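CobC (Shigella flexneri 2a, PDB 6NRU) probably removes the 5'-phosphate from adenosylcobalamin 5'-phosphate and from alpha-ribazole 5'-phosphate, in the assembly of the nucleotide loop of vitamin B12. Local coordinates at residues N40-L45 with V68-Q73; C55-R60 with V76-E81; L82-F87 with V150-V155. All coordinates share one frame; numbering follows the deposited sequence.

Contact 1 (N40-L45 with V68-Q73); sequences NLHTLL and VLSDRQ
His42 reaches across to the end of the neighbouring helix and gives its ND1 proton to the backbone carbonyl of Val68, with His42 ND1 and Val68 O 2.8 Å apart. CG stands anti to the backbone N (chi1 155°), which carries the imidazole over to helix 59-69. The oxygen lies in the ring plane, but the donor approaches it from above the carbonyl plane, and the N-H...O angle is a bent 147°. Ser70 CB sits over one face of the same ring, 3.3 Å from His42 CE1. The contact joins the C-terminal ends of helices 32-44 and 59-69, which pack together in the alpha/beta fold of the histidine phosphatases; Leu41, Leu45 and Val68 all touch strand 5-10 of the central sheet. Across the helix pair, Val68 CG2 meets Leu41 CB at 4.1 Å. A water lies within hydrogen-bonding distance of both His42 O and Val68 O. At the end of helix 59-69 a type II' turn runs from Leu69 to Arg72. The Arg72 side chain, bent at chi3 (64°), turns the edge of its guanidinium to Leu45 O, 3.1 Å from Arg72 NH1, while NH2 is hydrogen-bonded to Val48 O.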
ATOM      1  N   ASN A  40      11.043 -12.891   5.306  1.00 57.79           N
ATOM      2  CA  ASN A  40      12.283 -12.156   5.519  1.00 58.60           C
ATOM      3  C   ASN A  40      12.019 -10.845   6.247  1.00 56.84           C
ATOM      4  O   ASN A  40      12.780 -10.456   7.140  1.00 58.66           O
ATOM      5  CB  ASN A  40      12.976 -11.908   4.178  1.00 59.30           C
ATOM      6  CG  ASN A  40      14.377 -11.353   4.336  1.00 61.05           C
ATOM      7  OD1 ASN A  40      15.048 -11.596   5.340  1.00 62.55           O
ATOM      8  ND2 ASN A  40      14.830 -10.601   3.339  1.00 60.84           N
ATOM      9  N   LEU A  41      10.930 -10.158   5.891  1.00 53.01           N
ATOM     10  CA  LEU A  41      10.573  -8.920   6.574  1.00 50.71           C
ATOM     11  C   LEU A  41      10.277  -9.156   8.048  1.00 51.73           C
ATOM     12  O   LEU A  41      10.539  -8.279   8.882  1.00 52.82           O
ATOM     13  CB  LEU A  41       9.365  -8.275   5.898  1.00 48.88           C
ATOM     14  CG  LEU A  41       9.640  -7.377   4.693  1.00 47.80           C
ATOM     15  CD1 LEU A  41       8.344  -7.086   3.954  1.00 46.12           C
ATOM     16  CD2 LEU A  41      10.315  -6.089   5.129  1.00 48.13           C
ATOM     17  N   HIS A  42       9.723 -10.323   8.386  1.00 51.02           N
ATOM     18  CA  HIS A  42       9.459 -10.634   9.785  1.00 52.12           C
ATOM     19  C   HIS A  42      10.742 -10.612  10.604  1.00 53.72           C
ATOM     20  O   HIS A  42      10.772 -10.063  11.712  1.00 55.62           O
ATOM     21  CB  HIS A  42       8.784 -11.998   9.907  1.00 53.53           C
ATOM     22  CG  HIS A  42       8.995 -12.649  11.237  1.00 56.66           C
ATOM     23  ND1 HIS A  42       8.336 -12.242  12.376  1.00 57.07           N
ATOM     24  CD2 HIS A  42       9.806 -13.666  11.613  1.00 59.54           C
ATOM     25  CE1 HIS A  42       8.724 -12.987  13.395  1.00 60.01           C
ATOM     26  NE2 HIS A  42       9.615 -13.859  12.960  1.00 61.10           N
ATOM     27  N   THR A  43      11.812 -11.205  10.078  1.00 53.68           N
ATOM     28  CA  THR A  43      13.083 -11.169  10.788  1.00 57.97           C
ATOM     29  C   THR A  43      13.767  -9.815  10.655  1.00 60.15           C
ATOM     30  O   THR A  43      14.544  -9.432  11.537  1.00 61.82           O
ATOM     31  CB  THR A  43      13.999 -12.284  10.281  1.00 59.44           C
ATOM     32  OG1 THR A  43      14.309 -12.061   8.902  1.00 59.40           O
ATOM     33  CG2 THR A  43      13.317 -13.639  10.422  1.00 60.00           C
ATOM     34  N   LEU A  44      13.490  -9.076   9.576  1.00 60.44           N
ATOM     35  CA  LEU A  44      14.131  -7.779   9.388  1.00 62.65           C
ATOM     36  C   LEU A  44      13.640  -6.760  10.407  1.00 67.38           C
ATOM     37  O   LEU A  44      14.383  -5.836  10.758  1.00 69.73           O
ATOM     38  CB  LEU A  44      13.890  -7.259   7.970  1.00 59.26           C
ATOM     39  CG  LEU A  44      14.756  -7.845   6.856  1.00 58.25           C
ATOM     40  CD1 LEU A  44      14.479  -7.134   5.545  1.00 39.24           C
ATOM     41  CD2 LEU A  44      16.226  -7.745   7.228  1.00 59.10           C
ATOM     42  N   LEU A  45      12.406  -6.916  10.891  1.00 69.80           N
ATOM     43  CA  LEU A  45      11.793  -6.006  11.850  1.00 72.22           C
ATOM     44  C   LEU A  45      11.362  -6.741  13.117  1.00 75.63           C
ATOM     45  O   LEU A  45      10.379  -6.362  13.763  1.00 77.38           O
ATOM     46  CB  LEU A  45      10.605  -5.289  11.224  1.00 70.85           C
ATOM     47  CG  LEU A  45      10.893  -4.673   9.854  1.00 70.64           C
ATOM     48  CD1 LEU A  45       9.680  -4.761   8.933  1.00 69.70           C
ATOM     49  CD2 LEU A  45      11.367  -3.239  10.010  1.00 70.23           C
ATOM     50  N   VAL A  68       4.721 -11.295   8.581  1.00 55.43           N
ATOM     51  CA  VAL A  68       5.635 -10.356   9.221  1.00 57.59           C
ATOM     52  C   VAL A  68       5.486 -10.419  10.735  1.00 62.00           C
ATOM     53  O   VAL A  68       6.476 -10.363  11.474  1.00 66.06           O
ATOM     54  CB  VAL A  68       5.401  -8.933   8.683  1.00 55.29           C
ATOM     55  CG1 VAL A  68       6.375  -7.953   9.322  1.00 55.30           C
ATOM     56  CG2 VAL A  68       5.540  -8.909   7.167  1.00 55.03           C
ATOM     57  N   LEU A  69       4.251 -10.427  11.191  1.00 61.59           N
ATOM     58  CA  LEU A  69       3.954 -10.510  12.602  1.00 64.71           C
ATOM     59  C   LEU A  69       4.291 -11.823  13.274  1.00 69.38           C
ATOM     60  O   LEU A  69       4.763 -11.807  14.371  1.00 73.12           O
ATOM     61  CB  LEU A  69       2.509 -10.144  12.865  1.00 64.93           C
ATOM     62  CG  LEU A  69       2.235  -8.655  12.756  1.00 64.26           C
ATOM     63  CD1 LEU A  69       1.108  -8.275  13.687  1.00 66.42           C
ATOM     64  CD2 LEU A  69       3.483  -7.869  13.084  1.00 64.89           C
ATOM     65  N   SER A  70       4.024 -12.951  12.634  1.00 72.71           N
ATOM     66  CA  SER A  70       4.321 -14.262  13.223  1.00 79.61           C
ATOM     67  C   SER A  70       3.650 -14.498  14.591  1.00 84.72           C
ATOM     68  O   SER A  70       2.440 -14.401  14.712  1.00 88.73           O
ATOM     69  CB  SER A  70       5.821 -14.586  13.205  1.00 81.32           C
ATOM     70  OG  SER A  70       6.131 -15.735  13.944  1.00 83.86           O
ATOM     71  N   ASP A  71       4.429 -14.808  15.612  1.00 83.11           N
ATOM     72  CA  ASP A  71       3.906 -15.102  16.936  1.00 88.32           C
ATOM     73  C   ASP A  71       3.760 -13.873  17.824  1.00 89.52           C
ATOM     74  O   ASP A  71       3.380 -13.992  18.982  1.00 91.47           O
ATOM     75  CB  ASP A  71       4.842 -16.071  17.658  1.00 93.39           C
ATOM     76  CG  ASP A  71       4.786 -17.475  17.113  1.00 96.56           C
ATOM     77  OD1 ASP A  71       5.843 -17.976  16.690  1.00 98.31           O
ATOM     78  OD2 ASP A  71       3.702 -18.092  17.129  1.00 97.68           O
ATOM     79  N   ARG A  72       4.012 -12.696  17.271  1.00 87.99           N
ATOM     80  CA  ARG A  72       4.031 -11.460  18.045  1.00 89.64           C
ATOM     81  C   ARG A  72       2.788 -10.994  18.785  1.00 88.74           C
ATOM     82  O   ARG A  72       2.920 -10.248  19.748  1.00 90.17           O
ATOM     83  CB  ARG A  72       4.631 -10.329  17.222  1.00 89.39           C
ATOM     84  CG  ARG A  72       6.118 -10.513  16.978  1.00 92.79           C
ATOM     85  CD  ARG A  72       6.712  -9.329  16.260  1.00 91.92           C
ATOM     86  NE  ARG A  72       6.610  -8.142  17.085  1.00 93.03           N
ATOM     87  CZ  ARG A  72       7.349  -7.063  16.925  1.00 93.12           C
ATOM     88  NH1 ARG A  72       8.249  -7.022  15.970  1.00 92.66           N
ATOM     89  NH2 ARG A  72       7.191  -6.030  17.724  1.00 94.40           N
ATOM     90  N   GLN A  73       1.610 -11.387  18.318  1.00 86.85           N
ATOM     91  CA  GLN A  73       0.328 -11.023  18.943  1.00 87.14           C
ATOM     92  C   GLN A  73      -0.001  -9.542  19.107  1.00 84.39           C
ATOM     93  O   GLN A  73      -0.422  -9.128  20.165  1.00 85.30           O
ATOM     94  CB  GLN A  73       0.142 -11.733  20.292  1.00 91.80           C
ATOM     95  CG  GLN A  73      -0.375 -13.149  20.192  1.00 94.40           C
ATOM     96  CD  GLN A  73      -1.868 -13.192  20.305  1.00 95.15           C
ATOM     97  OE1 GLN A  73      -2.551 -12.252  19.921  1.00 92.61           O
ATOM     98  NE2 GLN A  73      -2.384 -14.275  20.839  1.00 98.98           N
TER
HETATM   99  O   HOH W   1       8.693  -9.030  13.004  1.00 39.88           O

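Contact 2 (C55-R60 with V76-E81); sequences CSELER and VHIIPE. With SO4 (sulfate ion), chain N.
Glu57 lays its side chain obliquely across Ile78 and Pro80. Its CG is anti to its own carbonyl carbon (chi1 -59°) and the chain runs on extended, so that the aliphatic part passes over Ile78, with Glu57 CG 3.6 Å from Ile78 CG2, and the carboxylate ends beside the proline ring, where Glu57 OE2 is 3.2 Å from Pro80 CG. Cys55 and Ile78 point to the same face of the sheet; there Cys55 CB meets Ile78 CD1 at 4.1 Å, with Val76 CG1 on the same CB, and Ala61 and Gln62 of helix 59-69 touch the cysteine.

In the backbone, Cys55 pairs in parallel with Ile78. Cys55 N donates to His77 O and Ile79 N to Cys55 O, each bond 2.8 Å long and running nearly along the C=O axis. The pair closes the beta-alpha-beta unit of strand 52-55, helix 59-69 and strand 76-78, with strand 76-78 at the border of the sheet.

From Ser56 on, segment 55-60 leads toward the active site. Arg60, its CG wedged between backbone N and carbonyl carbon (chi1 67°), sends NH2 to a sulfate oxygen, with Arg60 NH2 3.3 Å from sulfate O4. Arg10 and Asn17 also hold this ion, which probably comes from the crystallisation liquor. Its place among such donors is consistent with a pocket for the substrate phosphate, with Arg60 contributing positive charge to bind it.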
ATOM      1  N   CYS A  55      -3.894  -2.407   8.560  1.00 42.27           N
ATOM      2  CA  CYS A  55      -3.790  -3.259   7.387  1.00 41.07           C
ATOM      3  C   CYS A  55      -4.983  -3.029   6.471  1.00 42.01           C
ATOM      4  O   CYS A  55      -6.077  -2.679   6.922  1.00 43.61           O
ATOM      5  CB  CYS A  55      -3.710  -4.736   7.800  1.00 39.93           C
ATOM      6  SG  CYS A  55      -3.446  -5.897   6.457  1.00 39.72           S
ATOM      7  N   SER A  56      -4.760  -3.221   5.176  1.00 41.33           N
ATOM      8  CA  SER A  56      -5.859  -3.139   4.230  1.00 41.72           C
ATOM      9  C   SER A  56      -6.741  -4.379   4.341  1.00 42.30           C
ATOM     10  O   SER A  56      -6.345  -5.408   4.897  1.00 41.94           O
ATOM     11  CB  SER A  56      -5.333  -2.982   2.804  1.00 41.00           C
ATOM     12  OG  SER A  56      -5.317  -4.222   2.123  1.00 40.96           O
ATOM     13  N   GLU A  57      -7.960  -4.266   3.807  1.00 44.05           N
ATOM     14  CA  GLU A  57      -8.900  -5.383   3.865  1.00 45.38           C
ATOM     15  C   GLU A  57      -8.459  -6.544   2.985  1.00 46.47           C
ATOM     16  O   GLU A  57      -8.739  -7.705   3.311  1.00 48.05           O
ATOM     17  CB  GLU A  57     -10.297  -4.930   3.439  1.00 45.74           C
ATOM     18  CG  GLU A  57     -10.896  -3.817   4.267  1.00 47.58           C
ATOM     19  CD  GLU A  57     -12.310  -3.485   3.835  1.00 50.65           C
ATOM     20  OE1 GLU A  57     -12.629  -3.666   2.640  1.00 51.51           O
ATOM     21  OE2 GLU A  57     -13.106  -3.052   4.691  1.00 52.62           O
ATOM     22  N   LEU A  58      -7.784  -6.255   1.873  1.00 44.70           N
ATOM     23  CA  LEU A  58      -7.479  -7.285   0.889  1.00 44.40           C
ATOM     24  C   LEU A  58      -6.546  -8.334   1.478  1.00 47.15           C
ATOM     25  O   LEU A  58      -5.575  -8.012   2.168  1.00 46.70           O
ATOM     26  CB  LEU A  58      -6.867  -6.653  -0.358  1.00 41.34           C
ATOM     27  CG  LEU A  58      -7.685  -5.502  -0.952  1.00 38.21           C
ATOM     28  CD1 LEU A  58      -7.081  -5.043  -2.258  1.00 37.78           C
ATOM     29  CD2 LEU A  58      -9.132  -5.920  -1.152  1.00 37.59           C
ATOM     30  N   GLU A  59      -6.852  -9.604   1.198  1.00 62.77           N
ATOM     31  CA  GLU A  59      -6.208 -10.698   1.919  1.00 62.56           C
ATOM     32  C   GLU A  59      -4.721 -10.794   1.613  1.00 60.67           C
ATOM     33  O   GLU A  59      -3.953 -11.273   2.455  1.00 59.97           O
ATOM     34  CB  GLU A  59      -6.908 -12.019   1.604  1.00 64.77           C
ATOM     35  CG  GLU A  59      -6.922 -12.982   2.778  1.00 66.14           C
ATOM     36  CD  GLU A  59      -7.674 -12.426   3.969  1.00 67.38           C
ATOM     37  OE1 GLU A  59      -7.277 -12.727   5.114  1.00 68.08           O
ATOM     38  OE2 GLU A  59      -8.665 -11.693   3.759  1.00 68.54           O
ATOM     39  N   ARG A  60      -4.286 -10.348   0.432  1.00 60.46           N
ATOM     40  CA  ARG A  60      -2.857 -10.361   0.144  1.00 60.90           C
ATOM     41  C   ARG A  60      -2.089  -9.481   1.121  1.00 59.31           C
ATOM     42  O   ARG A  60      -0.933  -9.777   1.448  1.00 59.83           O
ATOM     43  CB  ARG A  60      -2.594  -9.923  -1.299  1.00 62.41           C
ATOM     44  CG  ARG A  60      -2.919  -8.470  -1.601  1.00 61.12           C
ATOM     45  CD  ARG A  60      -3.580  -8.344  -2.960  1.00 63.38           C
ATOM     46  NE  ARG A  60      -3.170  -7.137  -3.669  1.00 63.01           N
ATOM     47  CZ  ARG A  60      -3.983  -6.409  -4.429  1.00 63.58           C
ATOM     48  NH1 ARG A  60      -5.253  -6.767  -4.573  1.00 64.42           N
ATOM     49  NH2 ARG A  60      -3.528  -5.325  -5.044  1.00 63.87           N
ATOM     50  N   VAL A  76      -4.366  -5.648  15.352  1.00 56.52           N
ATOM     51  CA  VAL A  76      -4.418  -5.412  13.912  1.00 52.60           C
ATOM     52  C   VAL A  76      -5.743  -4.741  13.581  1.00 52.98           C
ATOM     53  O   VAL A  76      -6.809  -5.353  13.722  1.00 59.35           O
ATOM     54  CB  VAL A  76      -4.258  -6.711  13.112  1.00 51.66           C
ATOM     55  CG1 VAL A  76      -4.414  -6.439  11.621  1.00 49.03           C
ATOM     56  CG2 VAL A  76      -2.915  -7.357  13.411  1.00 52.90           C
ATOM     57  N   HIS A  77      -5.682  -3.491  13.129  1.00 46.46           N
ATOM     58  CA  HIS A  77      -6.856  -2.791  12.632  1.00 45.41           C
ATOM     59  C   HIS A  77      -6.945  -2.980  11.125  1.00 45.03           C
ATOM     60  O   HIS A  77      -5.952  -2.808  10.413  1.00 45.21           O
ATOM     61  CB  HIS A  77      -6.799  -1.299  12.960  1.00 47.41           C
ATOM     62  CG  HIS A  77      -6.791  -0.990  14.424  1.00 52.36           C
ATOM     63  ND1 HIS A  77      -7.318   0.177  14.936  1.00 54.24           N
ATOM     64  CD2 HIS A  77      -6.311  -1.683  15.485  1.00 54.80           C
ATOM     65  CE1 HIS A  77      -7.169   0.186  16.250  1.00 56.18           C
ATOM     66  NE2 HIS A  77      -6.560  -0.931  16.607  1.00 56.25           N
ATOM     67  N   ILE A  78      -8.129  -3.329  10.641  1.00 47.92           N
ATOM     68  CA  ILE A  78      -8.383  -3.463   9.212  1.00 46.96           C
ATOM     69  C   ILE A  78      -9.010  -2.159   8.740  1.00 45.61           C
ATOM     70  O   ILE A  78     -10.171  -1.868   9.049  1.00 46.73           O
ATOM     71  CB  ILE A  78      -9.284  -4.665   8.906  1.00 49.31           C
ATOM     72  CG1 ILE A  78      -8.675  -5.942   9.483  1.00 51.22           C
ATOM     73  CG2 ILE A  78      -9.463  -4.818   7.414  1.00 48.49           C
ATOM     74  CD1 ILE A  78      -7.344  -6.305   8.865  1.00 50.05           C
ATOM     75  N   ILE A  79      -8.244  -1.367   7.997  1.00 43.41           N
ATOM     76  CA  ILE A  79      -8.673  -0.045   7.549  1.00 43.59           C
ATOM     77  C   ILE A  79      -9.064  -0.152   6.078  1.00 45.09           C
ATOM     78  O   ILE A  79      -8.195  -0.437   5.235  1.00 44.05           O
ATOM     79  CB  ILE A  79      -7.571   1.002   7.759  1.00 41.67           C
ATOM     80  CG1 ILE A  79      -7.086   0.973   9.209  1.00 39.96           C
ATOM     81  CG2 ILE A  79      -8.067   2.390   7.394  1.00 43.37           C
ATOM     82  CD1 ILE A  79      -8.180   1.243  10.219  1.00 40.71           C
ATOM     83  N   PRO A  80     -10.336   0.056   5.720  1.00 46.75           N
ATOM     84  CA  PRO A  80     -10.719  -0.001   4.301  1.00 48.06           C
ATOM     85  C   PRO A  80     -10.126   1.124   3.475  1.00 49.08           C
ATOM     86  O   PRO A  80     -10.037   0.986   2.247  1.00 50.01           O
ATOM     87  CB  PRO A  80     -12.254   0.094   4.339  1.00 49.26           C
ATOM     88  CG  PRO A  80     -12.639  -0.112   5.778  1.00 48.42           C
ATOM     89  CD  PRO A  80     -11.483   0.367   6.588  1.00 47.05           C
ATOM     90  N   GLU A  81      -9.727   2.232   4.103  1.00 48.05           N
ATOM     91  CA  GLU A  81      -9.059   3.308   3.383  1.00 48.78           C
ATOM     92  C   GLU A  81      -7.714   2.868   2.829  1.00 46.87           C
ATOM     93  O   GLU A  81      -7.254   3.436   1.833  1.00 48.64           O
ATOM     94  CB  GLU A  81      -8.877   4.523   4.297  1.00 51.77           C
ATOM     95  CG  GLU A  81     -10.127   5.379   4.473  1.00 57.20           C
ATOM     96  CD  GLU A  81     -11.160   4.741   5.387  1.00 60.56           C
ATOM     97  OE1 GLU A  81     -10.824   3.745   6.063  1.00 60.07           O
ATOM     98  OE2 GLU A  81     -12.310   5.233   5.423  1.00 63.76           O
TER
HETATM   99  S   SO4 N 302       0.141  -4.172  -7.287  1.00116.97           S
HETATM  100  O1  SO4 N 302      -0.618  -2.967  -7.607  1.00116.75           O
HETATM  101  O2  SO4 N 302       0.216  -5.026  -8.469  1.00116.81           O
HETATM  102  O3  SO4 N 302       1.488  -3.804  -6.864  1.00117.00           O
HETATM  103  O4  SO4 N 302      -0.521  -4.896  -6.204  1.00117.17           O

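Contact 3 (L82-F87 with V150-V155); sequences LNEMFF and VSHQGV
The irregular chain of 82-87 passes the point where strand 146-151 gives way to helix 153-163, with Leu82 CA 5.9 Å from Ser151 CA and Glu84 next drawing level with His152. This strand-to-helix junction forms part of the probable active site of the histidine phosphatase fold: Glu84 is the likely proton donor and acceptor, and the ring of His152 meets that of His11, the likely phosphohistidine.

Ser151 OG donates to Leu82 O at 2.6 Å, in the carbonyl plane and on a lone pair. Leu82 O also lies at the edge of the His152 ring, 3.4 Å from His152 CD2. Glu84 CB rests over the centre of one face of that ring as a CH-pi contact, 3.8 Å from the His152 centroid and 6° off the normal. Leu82 O and Glu84 CB thus flank the ring at its edge and over one face, while His152 NE2 is hydrogen-bonded to Ser56 OG.

With CG anti to the backbone N (chi1 -176°) and a bend at chi2, the Glu84 carboxylate comes round beside His152, its plane turned 50° from the ring and Glu84 OE2 3.4 Å from His152 CB. A long, weak ion pair links OE2 to Arg60 NH2. Leu82 and Val155 cross at about a right angle, with Leu82 CD2 3.9 Å from Val155 CG1; Phe134 and Phe127 of helix 124-136 touch the leucine and the valine respectively. Glu84 OE1, the other carboxylate oxygen, accepts from the backbone N of selenomethionine Met85 at 2.8 Å, on the anti side.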
ATOM      1  N   LEU A  82      -7.083   1.867   3.442  1.00 44.84           N
ATOM      2  CA  LEU A  82      -5.804   1.338   2.985  1.00 43.19           C
ATOM      3  C   LEU A  82      -5.942   0.372   1.818  1.00 43.72           C
ATOM      4  O   LEU A  82      -4.926  -0.154   1.348  1.00 42.89           O
ATOM      5  CB  LEU A  82      -5.080   0.640   4.142  1.00 41.88           C
ATOM      6  CG  LEU A  82      -4.568   1.542   5.269  1.00 41.16           C
ATOM      7  CD1 LEU A  82      -4.034   0.724   6.434  1.00 33.56           C
ATOM      8  CD2 LEU A  82      -3.503   2.494   4.752  1.00 41.74           C
ATOM      9  N   ASN A  83      -7.160   0.131   1.338  1.00 52.48           N
ATOM     10  CA  ASN A  83      -7.375  -0.820   0.259  1.00 53.49           C
ATOM     11  C   ASN A  83      -6.784  -0.322  -1.051  1.00 54.42           C
ATOM     12  O   ASN A  83      -6.665   0.882  -1.292  1.00 55.34           O
ATOM     13  CB  ASN A  83      -8.866  -1.080   0.058  1.00 54.03           C
ATOM     14  CG  ASN A  83      -9.466  -1.896   1.168  1.00 55.81           C
ATOM     15  OD1 ASN A  83      -8.748  -2.454   1.996  1.00 56.98           O
ATOM     16  ND2 ASN A  83     -10.791  -1.979   1.193  1.00 56.49           N
ATOM     17  N   GLU A  84      -6.427  -1.273  -1.909  1.00 55.52           N
ATOM     18  CA  GLU A  84      -6.060  -0.950  -3.278  1.00 57.53           C
ATOM     19  C   GLU A  84      -7.229  -0.265  -3.977  1.00 58.66           C
ATOM     20  O   GLU A  84      -8.392  -0.424  -3.594  1.00 58.31           O
ATOM     21  CB  GLU A  84      -5.655  -2.226  -4.024  1.00 58.30           C
ATOM     22  CG  GLU A  84      -5.155  -2.030  -5.450  1.00 60.63           C
ATOM     23  CD  GLU A  84      -3.990  -1.064  -5.540  1.00 65.03           C
ATOM     24  OE1 GLU A  84      -4.229   0.151  -5.707  1.00 66.69           O
ATOM     25  OE2 GLU A  84      -2.833  -1.520  -5.444  1.00 67.34           O
HETATM   26  N   MSE A  85      -6.908   0.531  -4.992  1.00 60.00           N
HETATM   27  CA  MSE A  85      -7.923   1.135  -5.838  1.00 60.95           C
HETATM   28  C   MSE A  85      -8.796   0.049  -6.451  1.00 58.09           C
HETATM   29  O   MSE A  85      -8.298  -1.014  -6.819  1.00 57.90           O
HETATM   30  CB  MSE A  85      -7.270   1.972  -6.934  1.00 66.41           C
HETATM   31  CG  MSE A  85      -8.138   3.090  -7.467  1.00 71.79           C
HETATM   32 SE   MSE A  85      -7.174   4.189  -8.758  0.93 79.13          SE
HETATM   33  CE  MSE A  85      -7.745   3.297 -10.393  1.00 79.21           C
ATOM     34  N   PHE A  86     -10.097   0.306  -6.550  1.00 56.22           N
ATOM     35  CA  PHE A  86     -11.033  -0.649  -7.136  1.00 54.85           C
ATOM     36  C   PHE A  86     -11.125  -0.395  -8.638  1.00 54.58           C
ATOM     37  O   PHE A  86     -11.669   0.626  -9.071  1.00 54.62           O
ATOM     38  CB  PHE A  86     -12.402  -0.541  -6.472  1.00 54.30           C
ATOM     39  CG  PHE A  86     -13.439  -1.425  -7.093  1.00 53.90           C
ATOM     40  CD1 PHE A  86     -13.256  -2.798  -7.144  1.00 53.39           C
ATOM     41  CD2 PHE A  86     -14.594  -0.889  -7.632  1.00 53.25           C
ATOM     42  CE1 PHE A  86     -14.205  -3.616  -7.717  1.00 52.09           C
ATOM     43  CE2 PHE A  86     -15.548  -1.704  -8.207  1.00 52.36           C
ATOM     44  CZ  PHE A  86     -15.353  -3.068  -8.250  1.00 51.69           C
ATOM     45  N   PHE A  87     -10.600  -1.324  -9.433  1.00 54.41           N
ATOM     46  CA  PHE A  87     -10.536  -1.162 -10.879  1.00 56.32           C
ATOM     47  C   PHE A  87     -11.784  -1.661 -11.599  1.00 54.65           C
ATOM     48  O   PHE A  87     -11.833  -1.608 -12.832  1.00 56.30           O
ATOM     49  CB  PHE A  87      -9.298  -1.878 -11.430  1.00 60.62           C
ATOM     50  CG  PHE A  87      -8.057  -1.027 -11.442  1.00 64.65           C
ATOM     51  CD1 PHE A  87      -7.843  -0.103 -12.455  1.00 67.15           C
ATOM     52  CD2 PHE A  87      -7.102  -1.154 -10.444  1.00 65.97           C
ATOM     53  CE1 PHE A  87      -6.700   0.680 -12.470  1.00 69.25           C
ATOM     54  CE2 PHE A  87      -5.958  -0.373 -10.452  1.00 68.08           C
ATOM     55  CZ  PHE A  87      -5.756   0.544 -11.466  1.00 69.47           C
ATOM     56  N   VAL A 150       0.466  -2.078   6.575  1.00 34.14           N
ATOM     57  CA  VAL A 150       0.567  -3.079   5.519  1.00 33.97           C
ATOM     58  C   VAL A 150      -0.480  -2.735   4.470  1.00 34.72           C
ATOM     59  O   VAL A 150      -1.688  -2.839   4.725  1.00 37.00           O
ATOM     60  CB  VAL A 150       0.368  -4.504   6.055  1.00 35.15           C
ATOM     61  CG1 VAL A 150       0.674  -5.524   4.970  1.00 35.21           C
ATOM     62  CG2 VAL A 150       1.237  -4.741   7.285  1.00 35.68           C
ATOM     63  N   SER A 151      -0.025  -2.327   3.286  1.00 33.77           N
ATOM     64  CA  SER A 151      -0.945  -1.873   2.252  1.00 33.01           C
ATOM     65  C   SER A 151      -0.405  -2.169   0.857  1.00 34.22           C
ATOM     66  O   SER A 151       0.243  -3.199   0.638  1.00 36.75           O
ATOM     67  CB  SER A 151      -1.224  -0.377   2.408  1.00 30.65           C
ATOM     68  OG  SER A 151      -2.336   0.019   1.622  1.00 31.17           O
ATOM     69  N   HIS A 152      -0.658  -1.263  -0.085  1.00 32.39           N
ATOM     70  CA  HIS A 152      -0.383  -1.482  -1.496  1.00 31.28           C
ATOM     71  C   HIS A 152       0.467  -0.347  -2.046  1.00 30.60           C
ATOM     72  O   HIS A 152       0.692   0.673  -1.389  1.00 28.66           O
ATOM     73  CB  HIS A 152      -1.687  -1.610  -2.292  1.00 31.24           C
ATOM     74  CG  HIS A 152      -2.658  -2.578  -1.695  1.00 30.55           C
ATOM     75  ND1 HIS A 152      -2.721  -3.899  -2.080  1.00 31.77           N
ATOM     76  CD2 HIS A 152      -3.593  -2.422  -0.728  1.00 30.71           C
ATOM     77  CE1 HIS A 152      -3.658  -4.514  -1.381  1.00 32.63           C
ATOM     78  NE2 HIS A 152      -4.203  -3.641  -0.554  1.00 31.95           N
ATOM     79  N   GLN A 153       0.930  -0.540  -3.282  1.00 38.18           N
ATOM     80  CA  GLN A 153       1.862   0.402  -3.893  1.00 40.73           C
ATOM     81  C   GLN A 153       1.228   1.778  -4.073  1.00 40.42           C
ATOM     82  O   GLN A 153       1.834   2.801  -3.738  1.00 36.81           O
ATOM     83  CB  GLN A 153       2.345  -0.154  -5.234  1.00 45.14           C
ATOM     84  CG  GLN A 153       3.744   0.278  -5.623  1.00 49.23           C
ATOM     85  CD  GLN A 153       3.820   1.756  -5.932  1.00 53.74           C
ATOM     86  OE1 GLN A 153       4.732   2.450  -5.483  1.00 54.16           O
ATOM     87  NE2 GLN A 153       2.850   2.250  -6.697  1.00 56.58           N
ATOM     88  N   GLY A 154       0.006   1.821  -4.607  1.00 44.66           N
ATOM     89  CA  GLY A 154      -0.641   3.102  -4.838  1.00 46.21           C
ATOM     90  C   GLY A 154      -0.985   3.832  -3.554  1.00 45.83           C
ATOM     91  O   GLY A 154      -0.867   5.057  -3.477  1.00 48.02           O
ATOM     92  N   VAL A 155      -1.408   3.092  -2.528  1.00 43.00           N
ATOM     93  CA  VAL A 155      -1.771   3.711  -1.256  1.00 40.56           C
ATOM     94  C   VAL A 155      -0.539   4.277  -0.567  1.00 36.66           C
ATOM     95  O   VAL A 155      -0.524   5.437  -0.138  1.00 35.71           O
ATOM     96  CB  VAL A 155      -2.490   2.696  -0.350  1.00 42.29           C
ATOM     97  CG1 VAL A 155      -2.701   3.282   1.036  1.00 33.29           C
ATOM     98  CG2 VAL A 155      -3.810   2.268  -0.964  1.00 34.43           C
TER

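From the N terminus, helix 32-44 enters contact 1 first; the chain then runs through strand 52-55 and helix 59-69 before 68-73 closes that loop. Contact 2 opens inside it at 55-60 and closes only at 76-81, so the two cross, sharing helix 59-69 and touching where Leu69 CD1 meets Val76 CG2. Contact 3 begins right after contact 2 ends and closes a much longer loop, back at 150-155. Contacts 2 and 3 meet through Glu57 N with Asn83 OD1. Contact 1 joins the C-terminal ends of two helices, contact 2 joins strand 52-55 to the outermost strand 76-78, and contact 3 ties the loop after that strand to the junction of strand 146-151 and helix 153-163, at the probable catalytic centre.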